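Local coordinates for D-3-phosphoglycerate dehydrogenase-related protein (Vibrio cholerae, PDB 4S1V), which probably catalyses the NAD-dependent oxidation of a D-2-hydroxyacid such as D-3-phosphoglycerate, at residues I60-L65 with V86-R91; I54-P59 with S81-V86; R44-E49 with H67-K72. One frame throughout, in Å; residues are numbered along the deposited sequence.

Overall arrangement
From the N terminus, the chain leaves helix 38-45 and passes through 44-49 into strand 50-53, then runs through the loop 54-59 and residues 60-65 on helix 62-66 to 67-72, which leads into strand 73-76. Beyond that strand come the loop 81-86 and helix 86-91. Interaction 3 closes the first loop, joining the turns that enter strands 50-53 and 73-76; interaction 2 joins the loops that follow these strands, and interaction 1 joins helices 62-66 and 86-91. All three cross rather than nest, because their segments alternate along the chain. Interactions 1 and 2 share Val86 and touch, with centres about 11 Å apart; the centre of interaction 3 lies about 17 Å from that of interaction 2.

Interaction 1. Residues I60-L65 with V86-R91; sequences ITENLL and VPLCER
Leu65 and Leu88 bring two short helices together in an apolar helix-helix contact, helix 62-66 lying beside helix 86-91 against the five-stranded parallel sheet of the smaller domain. The two helices flank strand 73-76 in the chain, one preceding it and the other following the loop after it, as successive helices do in an alternating alpha/beta fold.

Leu65 spreads its two methyls over the partner helix: CD1 meets Leu88 CD2 at 3.9 Å, while CD2 meets Cys89 SG, also at 3.9 Å. A branched leucine suits this place because one side chain can touch two consecutive residues of a helix. Leu88 has CG opposite its backbone N (chi1 -170°), a torsion that carries its methyls across to the first helix, where CD2 reaches Glu62 CB at 3.8 Å and CD1 lies over the face of the Glu62 carboxylate. Glu62 and Leu88 meet at about a right angle, the glutamate lending its aliphatic part to the packing. On the sheet side, the compact thiol of Cys89 also meets Ile60, its SG 4.1 Å from CG2, and both residues rest on Ile74 of strand 73-76.

Toward solvent the contact turns polar. Glu62 OE2 is hydrogen-bonded to Tyr92 OH, and its link to Arg91 is a long salt bridge, 4.0 Å from OE2 to NH1. The oxygen lies well out of the guanidinium plane; no N-H points at it, and any attraction is probably between the charges. At the start of the first helix, Thr61 OG1 caps Leu64 N through a weak bond.

Cohesion here therefore comes mainly from dispersion among leucine methyls and a thiol that demand little exact direction, while the exposed charges probably add only a modest electrostatic pull.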
ATOM      1  N   ILE C  60      33.886  -5.961  23.087  1.00 27.08           N
ATOM      2  CA  ILE C  60      35.316  -6.202  23.248  1.00 28.33           C
ATOM      3  C   ILE C  60      35.505  -7.607  23.815  1.00 28.79           C
ATOM      4  O   ILE C  60      35.193  -7.861  24.979  1.00 30.58           O
ATOM      5  CB  ILE C  60      35.984  -5.151  24.170  1.00 28.00           C
ATOM      6  CG1 ILE C  60      35.760  -3.725  23.635  1.00 27.75           C
ATOM      7  CG2 ILE C  60      37.470  -5.446  24.329  1.00 27.60           C
ATOM      8  CD1 ILE C  60      36.245  -3.488  22.215  1.00 27.46           C
ATOM      9  N   THR C  61      35.988  -8.519  22.981  1.00 29.85           N
ATOM     10  CA  THR C  61      36.165  -9.914  23.384  1.00 31.06           C
ATOM     11  C   THR C  61      37.625 -10.207  23.723  1.00 31.51           C
ATOM     12  O   THR C  61      38.499  -9.387  23.455  1.00 31.27           O
ATOM     13  CB  THR C  61      35.706 -10.888  22.282  1.00 31.06           C
ATOM     14  OG1 THR C  61      36.450 -10.638  21.086  1.00 30.37           O
ATOM     15  CG2 THR C  61      34.201 -10.758  22.006  1.00 31.18           C
ATOM     16  N   GLU C  62      37.881 -11.374  24.311  1.00 32.42           N
ATOM     17  CA  GLU C  62      39.254 -11.810  24.565  1.00 34.37           C
ATOM     18  C   GLU C  62      40.022 -11.966  23.252  1.00 35.24           C
ATOM     19  O   GLU C  62      41.201 -11.614  23.166  1.00 35.23           O
ATOM     20  CB  GLU C  62      39.291 -13.104  25.379  1.00 33.95           C
ATOM     21  CG  GLU C  62      40.695 -13.483  25.821  1.00 35.51           C
ATOM     22  CD  GLU C  62      40.729 -14.416  27.017  1.00 34.90           C
ATOM     23  OE1 GLU C  62      39.738 -15.137  27.258  1.00 36.19           O
ATOM     24  OE2 GLU C  62      41.761 -14.429  27.717  1.00 34.91           O
ATOM     25  N   ASN C  63      39.336 -12.478  22.234  1.00 35.58           N
ATOM     26  CA  ASN C  63      39.890 -12.585  20.889  1.00 36.65           C
ATOM     27  C   ASN C  63      40.472 -11.256  20.387  1.00 36.23           C
ATOM     28  O   ASN C  63      41.587 -11.224  19.869  1.00 36.59           O
ATOM     29  CB  ASN C  63      38.827 -13.120  19.925  1.00 38.12           C
ATOM     30  CG  ASN C  63      39.373 -13.389  18.532  1.00 39.11           C
ATOM     31  OD1 ASN C  63      40.488 -13.885  18.369  1.00 39.68           O
ATOM     32  ND2 ASN C  63      38.580 -13.067  17.520  1.00 39.54           N
ATOM     33  N   LEU C  64      39.726 -10.164  20.549  1.00 34.94           N
ATOM     34  CA  LEU C  64      40.234  -8.842  20.185  1.00 34.74           C
ATOM     35  C   LEU C  64      41.452  -8.464  21.029  1.00 34.09           C
ATOM     36  O   LEU C  64      42.489  -8.087  20.493  1.00 34.74           O
ATOM     37  CB  LEU C  64      39.143  -7.764  20.317  1.00 35.07           C
ATOM     38  CG  LEU C  64      38.022  -7.626  19.277  1.00 34.16           C
ATOM     39  CD1 LEU C  64      37.322  -6.282  19.445  1.00 32.63           C
ATOM     40  CD2 LEU C  64      38.552  -7.771  17.856  1.00 33.64           C
ATOM     41  N   LEU C  65      41.317  -8.584  22.346  1.00 32.65           N
ATOM     42  CA  LEU C  65      42.378  -8.218  23.283  1.00 33.31           C
ATOM     43  C   LEU C  65      43.640  -9.063  23.102  1.00 34.37           C
ATOM     44  O   LEU C  65      44.756  -8.561  23.250  1.00 35.93           O
ATOM     45  CB  LEU C  65      41.866  -8.331  24.723  1.00 33.02           C
ATOM     46  CG  LEU C  65      40.731  -7.384  25.138  1.00 31.88           C
ATOM     47  CD1 LEU C  65      39.911  -7.989  26.268  1.00 32.46           C
ATOM     48  CD2 LEU C  65      41.271  -6.018  25.541  1.00 32.77           C
ATOM     49  N   VAL C  86      35.888  -5.293  31.941  1.00 31.58           N
ATOM     50  CA  VAL C  86      36.994  -4.437  32.401  1.00 32.17           C
ATOM     51  C   VAL C  86      38.121  -5.223  33.096  1.00 32.59           C
ATOM     52  O   VAL C  86      39.294  -4.983  32.801  1.00 31.75           O
ATOM     53  CB  VAL C  86      36.492  -3.242  33.245  1.00 31.82           C
ATOM     54  CG1 VAL C  86      37.648  -2.401  33.772  1.00 31.60           C
ATOM     55  CG2 VAL C  86      35.556  -2.383  32.413  1.00 32.31           C
ATOM     56  N   PRO C  87      37.776  -6.164  34.006  1.00 32.92           N
ATOM     57  CA  PRO C  87      38.843  -7.018  34.529  1.00 33.50           C
ATOM     58  C   PRO C  87      39.666  -7.689  33.418  1.00 34.29           C
ATOM     59  O   PRO C  87      40.897  -7.684  33.487  1.00 34.59           O
ATOM     60  CB  PRO C  87      38.080  -8.047  35.364  1.00 34.25           C
ATOM     61  CG  PRO C  87      36.908  -7.274  35.879  1.00 33.52           C
ATOM     62  CD  PRO C  87      36.510  -6.373  34.737  1.00 33.70           C
ATOM     63  N   LEU C  88      38.994  -8.217  32.389  1.00 34.58           N
ATOM     64  CA  LEU C  88      39.673  -8.914  31.289  1.00 34.57           C
ATOM     65  C   LEU C  88      40.566  -7.976  30.474  1.00 33.04           C
ATOM     66  O   LEU C  88      41.675  -8.351  30.095  1.00 33.47           O
ATOM     67  CB  LEU C  88      38.664  -9.634  30.372  1.00 35.34           C
ATOM     68  CG  LEU C  88      39.174 -10.619  29.304  1.00 36.33           C
ATOM     69  CD1 LEU C  88      39.547 -11.978  29.892  1.00 36.94           C
ATOM     70  CD2 LEU C  88      38.131 -10.806  28.215  1.00 37.37           C
ATOM     71  N   CYS C  89      40.080  -6.765  30.201  1.00 32.66           N
ATOM     72  CA  CYS C  89      40.866  -5.759  29.484  1.00 32.49           C
ATOM     73  C   CYS C  89      42.201  -5.460  30.180  1.00 32.63           C
ATOM     74  O   CYS C  89      43.246  -5.408  29.536  1.00 32.11           O
ATOM     75  CB  CYS C  89      40.064  -4.463  29.330  1.00 32.01           C
ATOM     76  SG  CYS C  89      38.782  -4.493  28.057  1.00 30.81           S
ATOM     77  N   GLU C  90      42.147  -5.275  31.495  1.00 34.06           N
ATOM     78  CA  GLU C  90      43.323  -4.903  32.288  1.00 36.20           C
ATOM     79  C   GLU C  90      44.306  -6.060  32.379  1.00 37.27           C
ATOM     80  O   GLU C  90      45.519  -5.856  32.338  1.00 36.60           O
ATOM     81  CB  GLU C  90      42.892  -4.427  33.676  1.00 36.80           C
ATOM     82  CG  GLU C  90      41.987  -3.203  33.617  1.00 39.04           C
ATOM     83  CD  GLU C  90      41.433  -2.787  34.966  1.00 40.85           C
ATOM     84  OE1 GLU C  90      40.843  -3.639  35.679  1.00 41.14           O
ATOM     85  OE2 GLU C  90      41.570  -1.591  35.300  1.00 40.59           O
ATOM     86  N   ARG C  91      43.767  -7.277  32.461  1.00 39.49           N
ATOM     87  CA  ARG C  91      44.566  -8.498  32.411  1.00 40.04           C
ATOM     88  C   ARG C  91      45.423  -8.566  31.134  1.00 39.43           C
ATOM     89  O   ARG C  91      46.487  -9.181  31.135  1.00 39.48           O
ATOM     90  CB  ARG C  91      43.653  -9.721  32.551  1.00 42.15           C
ATOM     91  CG  ARG C  91      44.359 -11.058  32.735  1.00 45.39           C
ATOM     92  CD  ARG C  91      44.615 -11.728  31.394  1.00 48.51           C
ATOM     93  NE  ARG C  91      45.125 -13.083  31.555  1.00 52.41           N
ATOM     94  CZ  ARG C  91      44.366 -14.174  31.593  1.00 52.25           C
ATOM     95  NH1 ARG C  91      43.042 -14.089  31.480  1.00 52.03           N
ATOM     96  NH2 ARG C  91      44.939 -15.358  31.745  1.00 52.94           N
TER

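Interaction 2. Residues I54-P59 with S81-V86; sequences IRERTP and SNHIDV
Glu56 and His83 pack against each other where two loops meet, each following a strand of the parallel sheet: 54-59 after 50-53 and 81-86 after 73-76. His83 carries CG between its backbone N and carbonyl carbon (chi1 70°), which turns the imidazole toward the other loop. Over one face Glu56 CA makes a CH-pi contact, 3.9 Å from the ring centroid, and Arg55 O sits above the same face; Ile84 CG2 lies over the opposite face, toward its rim. Arg55 O is not the acceptor for His83 NE2: both are hydrogen-bonded to the amide of Gln76, NE2 to its OE1 and Arg55 O to its NE2.

The glutamate extends beyond CG, with its carboxylate plane 29° from that of the ring. Ser81, whose chi1 of 46° brings OG toward this group, donates to Glu56 OE2 at 2.7 Å, arriving steeply from above the carboxylate plane. The small hydroxyl also accepts a weak bond from His83 ND1, 3.5 Å to OG. Water 1 joins Glu56 OE1 to Asn82 ND2, and Arg239 forms a salt bridge with OE2. Nearby, Pro59 CA makes a CA-H...O contact of 3.2 Å with His83 O.

A hydroxyl, a water and an arginine thus hold the carboxylate, which through Arg239 joins these loops to the NAD-binding domain, consistent with the interdomain cleft where this family has its active site.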
ATOM      1  N   ILE C  54      31.783   3.725  20.821  1.00 22.25           N
ATOM      2  CA  ILE C  54      30.472   4.354  20.869  1.00 21.77           C
ATOM      3  C   ILE C  54      29.482   3.391  21.516  1.00 21.48           C
ATOM      4  O   ILE C  54      29.002   2.451  20.883  1.00 20.85           O
ATOM      5  CB  ILE C  54      29.985   4.816  19.481  1.00 21.56           C
ATOM      6  CG1 ILE C  54      31.061   5.679  18.799  1.00 20.86           C
ATOM      7  CG2 ILE C  54      28.647   5.552  19.607  1.00 21.02           C
ATOM      8  CD1 ILE C  54      30.643   6.279  17.470  1.00 21.13           C
ATOM      9  N   ARG C  55      29.197   3.645  22.796  1.00 22.01           N
ATOM     10  CA  ARG C  55      28.329   2.783  23.602  0.50 21.97           C
ATOM     11  C   ARG C  55      28.626   1.299  23.334  1.00 21.75           C
ATOM     12  O   ARG C  55      29.790   0.885  23.419  1.00 21.17           O
ATOM     13  CB  ARG C  55      26.848   3.141  23.401  0.50 21.55           C
ATOM     14  CG  ARG C  55      26.495   4.566  23.811  0.50 21.44           C
ATOM     15  CD  ARG C  55      26.842   4.862  25.268  0.50 21.27           C
ATOM     16  NE  ARG C  55      26.075   4.036  26.196  0.50 21.19           N
ATOM     17  CZ  ARG C  55      26.610   3.168  27.048  0.50 21.42           C
ATOM     18  NH1 ARG C  55      27.923   3.020  27.110  0.50 21.69           N
ATOM     19  NH2 ARG C  55      25.832   2.450  27.843  0.50 21.29           N
ATOM     20  N   GLU C  56      27.601   0.509  23.003  1.00 22.29           N
ATOM     21  CA  GLU C  56      27.743  -0.953  22.865  1.00 23.94           C
ATOM     22  C   GLU C  56      27.804  -1.479  21.417  1.00 25.16           C
ATOM     23  O   GLU C  56      27.540  -2.656  21.182  1.00 25.41           O
ATOM     24  CB  GLU C  56      26.606  -1.685  23.609  1.00 25.58           C
ATOM     25  CG  GLU C  56      26.238  -1.107  24.971  1.00 27.14           C
ATOM     26  CD  GLU C  56      25.517  -2.095  25.867  1.00 29.39           C
ATOM     27  OE1 GLU C  56      25.630  -3.321  25.655  1.00 31.68           O
ATOM     28  OE2 GLU C  56      24.844  -1.647  26.813  1.00 31.39           O
ATOM     29  N   ARG C  57      28.147  -0.628  20.452  1.00 25.44           N
ATOM     30  CA  ARG C  57      28.119  -1.029  19.029  1.00 25.06           C
ATOM     31  C   ARG C  57      29.130  -2.124  18.649  1.00 25.54           C
ATOM     32  O   ARG C  57      28.933  -2.836  17.666  1.00 25.14           O
ATOM     33  CB  ARG C  57      28.287   0.192  18.131  1.00 24.90           C
ATOM     34  CG  ARG C  57      27.128   1.163  18.245  1.00 24.01           C
ATOM     35  CD  ARG C  57      27.394   2.446  17.485  1.00 23.03           C
ATOM     36  NE  ARG C  57      26.354   3.433  17.762  1.00 22.10           N
ATOM     37  CZ  ARG C  57      26.210   4.586  17.116  1.00 21.72           C
ATOM     38  NH1 ARG C  57      27.035   4.918  16.129  1.00 20.25           N
ATOM     39  NH2 ARG C  57      25.225   5.407  17.459  1.00 21.78           N
ATOM     40  N   THR C  58      30.197  -2.260  19.433  1.00 26.16           N
ATOM     41  CA  THR C  58      31.151  -3.363  19.261  1.00 25.98           C
ATOM     42  C   THR C  58      31.485  -4.028  20.599  1.00 26.45           C
ATOM     43  O   THR C  58      31.923  -3.361  21.531  1.00 26.88           O
ATOM     44  CB  THR C  58      32.443  -2.883  18.566  1.00 25.93           C
ATOM     45  OG1 THR C  58      32.149  -2.518  17.212  1.00 25.33           O
ATOM     46  CG2 THR C  58      33.516  -3.981  18.546  1.00 27.37           C
ATOM     47  N   PRO C  59      31.275  -5.352  20.704  1.00 27.35           N
ATOM     48  CA  PRO C  59      31.745  -6.022  21.915  1.00 26.77           C
ATOM     49  C   PRO C  59      33.278  -6.128  21.920  1.00 26.88           C
ATOM     50  O   PRO C  59      33.887  -6.342  20.874  1.00 25.71           O
ATOM     51  CB  PRO C  59      31.123  -7.413  21.808  1.00 26.94           C
ATOM     52  CG  PRO C  59      30.966  -7.639  20.332  1.00 27.48           C
ATOM     53  CD  PRO C  59      30.654  -6.290  19.745  1.00 26.86           C
ATOM     54  N   SER C  81      29.346  -1.390  30.038  1.00 30.87           N
ATOM     55  CA  SER C  81      28.232  -2.315  30.248  1.00 32.40           C
ATOM     56  C   SER C  81      28.517  -3.640  29.561  1.00 31.47           C
ATOM     57  O   SER C  81      29.677  -3.975  29.311  1.00 32.15           O
ATOM     58  CB  SER C  81      26.888  -1.754  29.729  1.00 33.94           C
ATOM     59  OG  SER C  81      27.001  -1.194  28.438  1.00 34.69           O
ATOM     60  N   ASN C  82      27.454  -4.380  29.260  1.00 30.54           N
ATOM     61  CA  ASN C  82      27.546  -5.745  28.755  1.00 31.06           C
ATOM     62  C   ASN C  82      28.535  -6.055  27.624  1.00 30.29           C
ATOM     63  O   ASN C  82      28.926  -7.197  27.443  1.00 29.78           O
ATOM     64  CB  ASN C  82      26.134  -6.233  28.389  1.00 32.32           C
ATOM     65  CG  ASN C  82      25.181  -6.199  29.574  1.00 33.48           C
ATOM     66  OD1 ASN C  82      25.414  -6.853  30.593  1.00 34.54           O
ATOM     67  ND2 ASN C  82      24.108  -5.433  29.449  1.00 33.29           N
ATOM     68  N   HIS C  83      28.938  -5.035  26.875  1.00 29.93           N
ATOM     69  CA  HIS C  83      29.770  -5.222  25.685  1.00 29.69           C
ATOM     70  C   HIS C  83      31.250  -5.280  25.994  1.00 30.45           C
ATOM     71  O   HIS C  83      32.060  -5.544  25.092  1.00 28.88           O
ATOM     72  CB  HIS C  83      29.509  -4.085  24.704  1.00 28.47           C
ATOM     73  CG  HIS C  83      30.052  -2.766  25.179  1.00 27.21           C
ATOM     74  ND1 HIS C  83      29.531  -2.110  26.233  1.00 27.18           N
ATOM     75  CD2 HIS C  83      31.145  -2.018  24.745  1.00 27.32           C
ATOM     76  CE1 HIS C  83      30.239  -0.984  26.448  1.00 27.50           C
ATOM     77  NE2 HIS C  83      31.227  -0.931  25.535  1.00 26.65           N
ATOM     78  N   ILE C  84      31.618  -5.029  27.254  1.00 30.70           N
ATOM     79  CA  ILE C  84      33.026  -4.926  27.655  1.00 31.36           C
ATOM     80  C   ILE C  84      33.291  -5.514  29.055  1.00 32.37           C
ATOM     81  O   ILE C  84      32.473  -5.373  29.964  1.00 33.91           O
ATOM     82  CB  ILE C  84      33.544  -3.465  27.529  1.00 31.74           C
ATOM     83  CG1 ILE C  84      35.080  -3.410  27.606  1.00 32.15           C
ATOM     84  CG2 ILE C  84      32.882  -2.546  28.552  1.00 31.76           C
ATOM     85  CD1 ILE C  84      35.681  -2.045  27.312  1.00 32.66           C
ATOM     86  N   ASP C  85      34.434  -6.177  29.210  1.00 31.62           N
ATOM     87  CA  ASP C  85      34.793  -6.860  30.455  1.00 32.15           C
ATOM     88  C   ASP C  85      36.065  -6.239  31.024  1.00 31.49           C
ATOM     89  O   ASP C  85      37.183  -6.615  30.643  1.00 31.45           O
ATOM     90  CB  ASP C  85      34.990  -8.359  30.184  1.00 32.61           C
ATOM     91  CG  ASP C  85      35.231  -9.175  31.454  1.00 33.56           C
ATOM     92  OD1 ASP C  85      35.780  -8.650  32.452  1.00 32.61           O
ATOM     93  OD2 ASP C  85      34.877 -10.374  31.439  1.00 34.20           O
ATOM     94  N   VAL C  86      35.888  -5.293  31.941  1.00 31.58           N
ATOM     95  CA  VAL C  86      36.994  -4.437  32.401  1.00 32.17           C
ATOM     96  C   VAL C  86      38.121  -5.223  33.096  1.00 32.59           C
ATOM     97  O   VAL C  86      39.294  -4.983  32.801  1.00 31.75           O
ATOM     98  CB  VAL C  86      36.492  -3.242  33.245  1.00 31.82           C
ATOM     99  CG1 VAL C  86      37.648  -2.401  33.772  1.00 31.60           C
ATOM    100  CG2 VAL C  86      35.556  -2.383  32.413  1.00 32.31           C
TER
HETATM  101  O   HOH W   1      23.182  -4.483  26.865  1.00 38.61           O

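Interaction 3. Residues R44-E49 with H67-K72; sequences RLKPFE and HLPNLK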
ATOM      1  N   ARG C  44      42.368  -4.514  11.115  1.00 42.88           N
ATOM      2  CA  ARG C  44      42.126  -3.077  11.001  1.00 42.63           C
ATOM      3  C   ARG C  44      42.731  -2.282  12.172  1.00 40.94           C
ATOM      4  O   ARG C  44      43.292  -1.200  11.972  1.00 39.92           O
ATOM      5  CB  ARG C  44      40.621  -2.819  10.863  1.00 43.72           C
ATOM      6  CG  ARG C  44      40.161  -1.389  11.089  1.00 45.85           C
ATOM      7  CD  ARG C  44      38.645  -1.272  10.983  1.00 47.05           C
ATOM      8  NE  ARG C  44      38.166  -1.475   9.616  1.00 48.13           N
ATOM      9  CZ  ARG C  44      36.893  -1.390   9.239  1.00 50.94           C
ATOM     10  NH1 ARG C  44      35.944  -1.098  10.124  1.00 50.81           N
ATOM     11  NH2 ARG C  44      36.566  -1.591   7.968  1.00 50.74           N
ATOM     12  N   LEU C  45      42.642  -2.839  13.378  1.00 39.40           N
ATOM     13  CA  LEU C  45      43.010  -2.113  14.599  1.00 39.06           C
ATOM     14  C   LEU C  45      44.446  -2.323  15.099  1.00 39.12           C
ATOM     15  O   LEU C  45      44.849  -1.705  16.092  1.00 37.06           O
ATOM     16  CB  LEU C  45      42.007  -2.421  15.727  1.00 38.31           C
ATOM     17  CG  LEU C  45      40.522  -2.125  15.465  1.00 37.80           C
ATOM     18  CD1 LEU C  45      39.652  -2.593  16.627  1.00 36.86           C
ATOM     19  CD2 LEU C  45      40.287  -0.653  15.167  1.00 37.48           C
ATOM     20  N   LYS C  46      45.215  -3.178  14.420  1.00 39.68           N
ATOM     21  CA  LYS C  46      46.586  -3.484  14.854  1.00 39.77           C
ATOM     22  C   LYS C  46      47.442  -2.262  15.238  1.00 38.83           C
ATOM     23  O   LYS C  46      47.990  -2.239  16.341  1.00 38.53           O
ATOM     24  CB  LYS C  46      47.330  -4.383  13.856  1.00 40.74           C
ATOM     25  CG  LYS C  46      47.107  -5.862  14.107  1.00 42.78           C
ATOM     26  CD  LYS C  46      48.378  -6.668  13.927  1.00 42.86           C
ATOM     27  CE  LYS C  46      48.104  -8.164  14.062  1.00 43.58           C
ATOM     28  NZ  LYS C  46      47.711  -8.595  15.438  1.00 40.18           N
ATOM     29  N   PRO C  47      47.536  -1.240  14.353  1.00 37.68           N
ATOM     30  CA  PRO C  47      48.452  -0.125  14.641  1.00 37.81           C
ATOM     31  C   PRO C  47      47.959   0.866  15.711  1.00 38.13           C
ATOM     32  O   PRO C  47      48.666   1.827  16.028  1.00 38.22           O
ATOM     33  CB  PRO C  47      48.559   0.588  13.292  1.00 37.66           C
ATOM     34  CG  PRO C  47      47.240   0.347  12.650  1.00 38.12           C
ATOM     35  CD  PRO C  47      46.846  -1.049  13.061  1.00 37.80           C
ATOM     36  N   PHE C  48      46.768   0.641  16.262  1.00 37.02           N
ATOM     37  CA  PHE C  48      46.175   1.619  17.176  1.00 35.24           C
ATOM     38  C   PHE C  48      46.531   1.401  18.640  1.00 34.15           C
ATOM     39  O   PHE C  48      46.611   0.271  19.116  1.00 33.94           O
ATOM     40  CB  PHE C  48      44.664   1.707  16.976  1.00 34.31           C
ATOM     41  CG  PHE C  48      44.273   2.322  15.664  1.00 33.66           C
ATOM     42  CD1 PHE C  48      44.398   3.691  15.461  1.00 33.65           C
ATOM     43  CD2 PHE C  48      43.794   1.532  14.625  1.00 33.85           C
ATOM     44  CE1 PHE C  48      44.040   4.259  14.248  1.00 34.60           C
ATOM     45  CE2 PHE C  48      43.435   2.094  13.411  1.00 33.30           C
ATOM     46  CZ  PHE C  48      43.558   3.456  13.221  1.00 33.40           C
ATOM     47  N   GLU C  49      46.745   2.514  19.334  1.00 33.89           N
ATOM     48  CA  GLU C  49      47.126   2.522  20.748  1.00 33.42           C
ATOM     49  C   GLU C  49      45.945   2.844  21.673  1.00 31.27           C
ATOM     50  O   GLU C  49      45.967   2.506  22.862  1.00 30.96           O
ATOM     51  CB  GLU C  49      48.267   3.526  20.975  1.00 35.75           C
ATOM     52  CG  GLU C  49      49.552   3.190  20.224  1.00 37.96           C
ATOM     53  CD  GLU C  49      50.523   4.356  20.156  1.00 41.07           C
ATOM     54  OE1 GLU C  49      50.293   5.283  19.345  1.00 41.07           O
ATOM     55  OE2 GLU C  49      51.525   4.340  20.906  1.00 43.27           O
ATOM     56  N   HIS C  67      44.792 -10.216  20.362  1.00 34.41           N
ATOM     57  CA  HIS C  67      45.447  -9.945  19.083  1.00 35.28           C
ATOM     58  C   HIS C  67      45.692  -8.499  18.771  1.00 36.21           C
ATOM     59  O   HIS C  67      45.930  -8.132  17.611  1.00 37.06           O
ATOM     60  CB  HIS C  67      44.674 -10.621  17.965  1.00 34.75           C
ATOM     61  CG  HIS C  67      44.622 -12.112  18.104  1.00 35.23           C
ATOM     62  ND1 HIS C  67      45.684 -12.895  17.839  1.00 35.08           N
ATOM     63  CD2 HIS C  67      43.602 -12.959  18.532  1.00 35.00           C
ATOM     64  CE1 HIS C  67      45.361 -14.177  18.071  1.00 35.99           C
ATOM     65  NE2 HIS C  67      44.084 -14.216  18.493  1.00 36.23           N
ATOM     66  N   LEU C  68      45.640  -7.661  19.802  1.00 35.44           N
ATOM     67  CA  LEU C  68      45.918  -6.237  19.653  1.00 35.79           C
ATOM     68  C   LEU C  68      46.934  -5.770  20.709  1.00 35.61           C
ATOM     69  O   LEU C  68      46.563  -5.092  21.678  1.00 35.00           O
ATOM     70  CB  LEU C  68      44.622  -5.417  19.713  1.00 34.46           C
ATOM     71  CG  LEU C  68      43.603  -5.595  18.576  1.00 34.76           C
ATOM     72  CD1 LEU C  68      42.306  -4.866  18.890  1.00 34.21           C
ATOM     73  CD2 LEU C  68      44.164  -5.131  17.238  1.00 34.60           C
ATOM     74  N   PRO C  69      48.226  -6.128  20.516  1.00 36.65           N
ATOM     75  CA  PRO C  69      49.283  -5.863  21.507  1.00 36.32           C
ATOM     76  C   PRO C  69      49.698  -4.392  21.654  1.00 35.87           C
ATOM     77  O   PRO C  69      50.279  -4.023  22.679  1.00 36.87           O
ATOM     78  CB  PRO C  69      50.459  -6.699  20.990  1.00 36.04           C
ATOM     79  CG  PRO C  69      50.243  -6.765  19.520  1.00 35.52           C
ATOM     80  CD  PRO C  69      48.757  -6.860  19.348  1.00 36.52           C
ATOM     81  N   ASN C  70      49.426  -3.565  20.648  1.00 34.74           N
ATOM     82  CA  ASN C  70      49.734  -2.134  20.755  1.00 35.38           C
ATOM     83  C   ASN C  70      48.658  -1.325  21.496  1.00 34.52           C
ATOM     84  O   ASN C  70      48.877  -0.164  21.831  1.00 34.43           O
ATOM     85  CB  ASN C  70      50.000  -1.518  19.377  1.00 35.11           C
ATOM     86  CG  ASN C  70      51.097  -2.235  18.616  1.00 37.30           C
ATOM     87  OD1 ASN C  70      52.105  -2.652  19.188  1.00 37.28           O
ATOM     88  ND2 ASN C  70      50.906  -2.377  17.308  1.00 37.21           N
ATOM     89  N   LEU C  71      47.505  -1.941  21.746  1.00 33.65           N
ATOM     90  CA  LEU C  71      46.407  -1.266  22.446  1.00 33.40           C
ATOM     91  C   LEU C  71      46.736  -1.007  23.916  1.00 33.04           C
ATOM     92  O   LEU C  71      47.035  -1.934  24.665  1.00 33.92           O
ATOM     93  CB  LEU C  71      45.111  -2.081  22.331  1.00 31.92           C
ATOM     94  CG  LEU C  71      43.815  -1.443  22.849  1.00 31.82           C
ATOM     95  CD1 LEU C  71      43.508  -0.126  22.148  1.00 30.85           C
ATOM     96  CD2 LEU C  71      42.644  -2.409  22.727  1.00 31.22           C
ATOM     97  N   LYS C  72      46.667   0.260  24.324  1.00 32.91           N
ATOM     98  CA  LYS C  72      46.927   0.644  25.711  1.00 31.72           C
ATOM     99  C   LYS C  72      45.653   1.142  26.390  1.00 30.38           C
ATOM    100  O   LYS C  72      45.453   0.926  27.585  1.00 28.97           O
ATOM    101  CB  LYS C  72      48.028   1.713  25.789  1.00 33.63           C
ATOM    102  CG  LYS C  72      49.346   1.310  25.126  1.00 35.83           C
ATOM    103  CD  LYS C  72      50.497   2.260  25.458  1.00 38.01           C
ATOM    104  CE  LYS C  72      50.437   3.559  24.655  1.00 39.46           C
ATOM    105  NZ  LYS C  72      51.620   4.436  24.897  1.00 39.41           N
TER
HETATM  106  O   HOH W   2      47.597  -3.751  18.514  1.00 36.71           O
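Two type I beta turns, Leu45 to Phe48 and Leu68 to Leu71, pack together where the chain enters neighbouring parallel strands, and Lys46 and Asn70 supply the polar links between them. Asn70 ND2 donates to Lys46 O at 3.1 Å, approaching from above the carbonyl plane. In Asn70 a chi1 of -55° places CG opposite the carbonyl carbon and directs the amide at the other turn. Water 2 donates to the same Lys46 O and accepts from Asn70 N, so two donors grip that oxygen. The long, bent chain of Lys46 carries NZ to His67 O, 2.8 Å away.

These turns lead into strands 50-53 and 73-76, adjacent in the five-stranded sheet of the alpha/beta domain, and the backbone pairing already begins here: Lys72 N donates to Glu49 O at 2.8 Å, with an N-H...O angle of 165°. Glu49 CA adds a CA-H...O contact to Asn70 O. On the buried side, Leu68 sets CD2 against Leu45 of helix 38-45, 3.8 Å from its CB, an apolar fit for a buried leucine pair. Glu49 and Lys72 run side by side, their OE2 and NZ joined by a long salt bridge of 4.0 Å, while Glu49 OE1 accepts from Lys3 N at the start of strand 3-6.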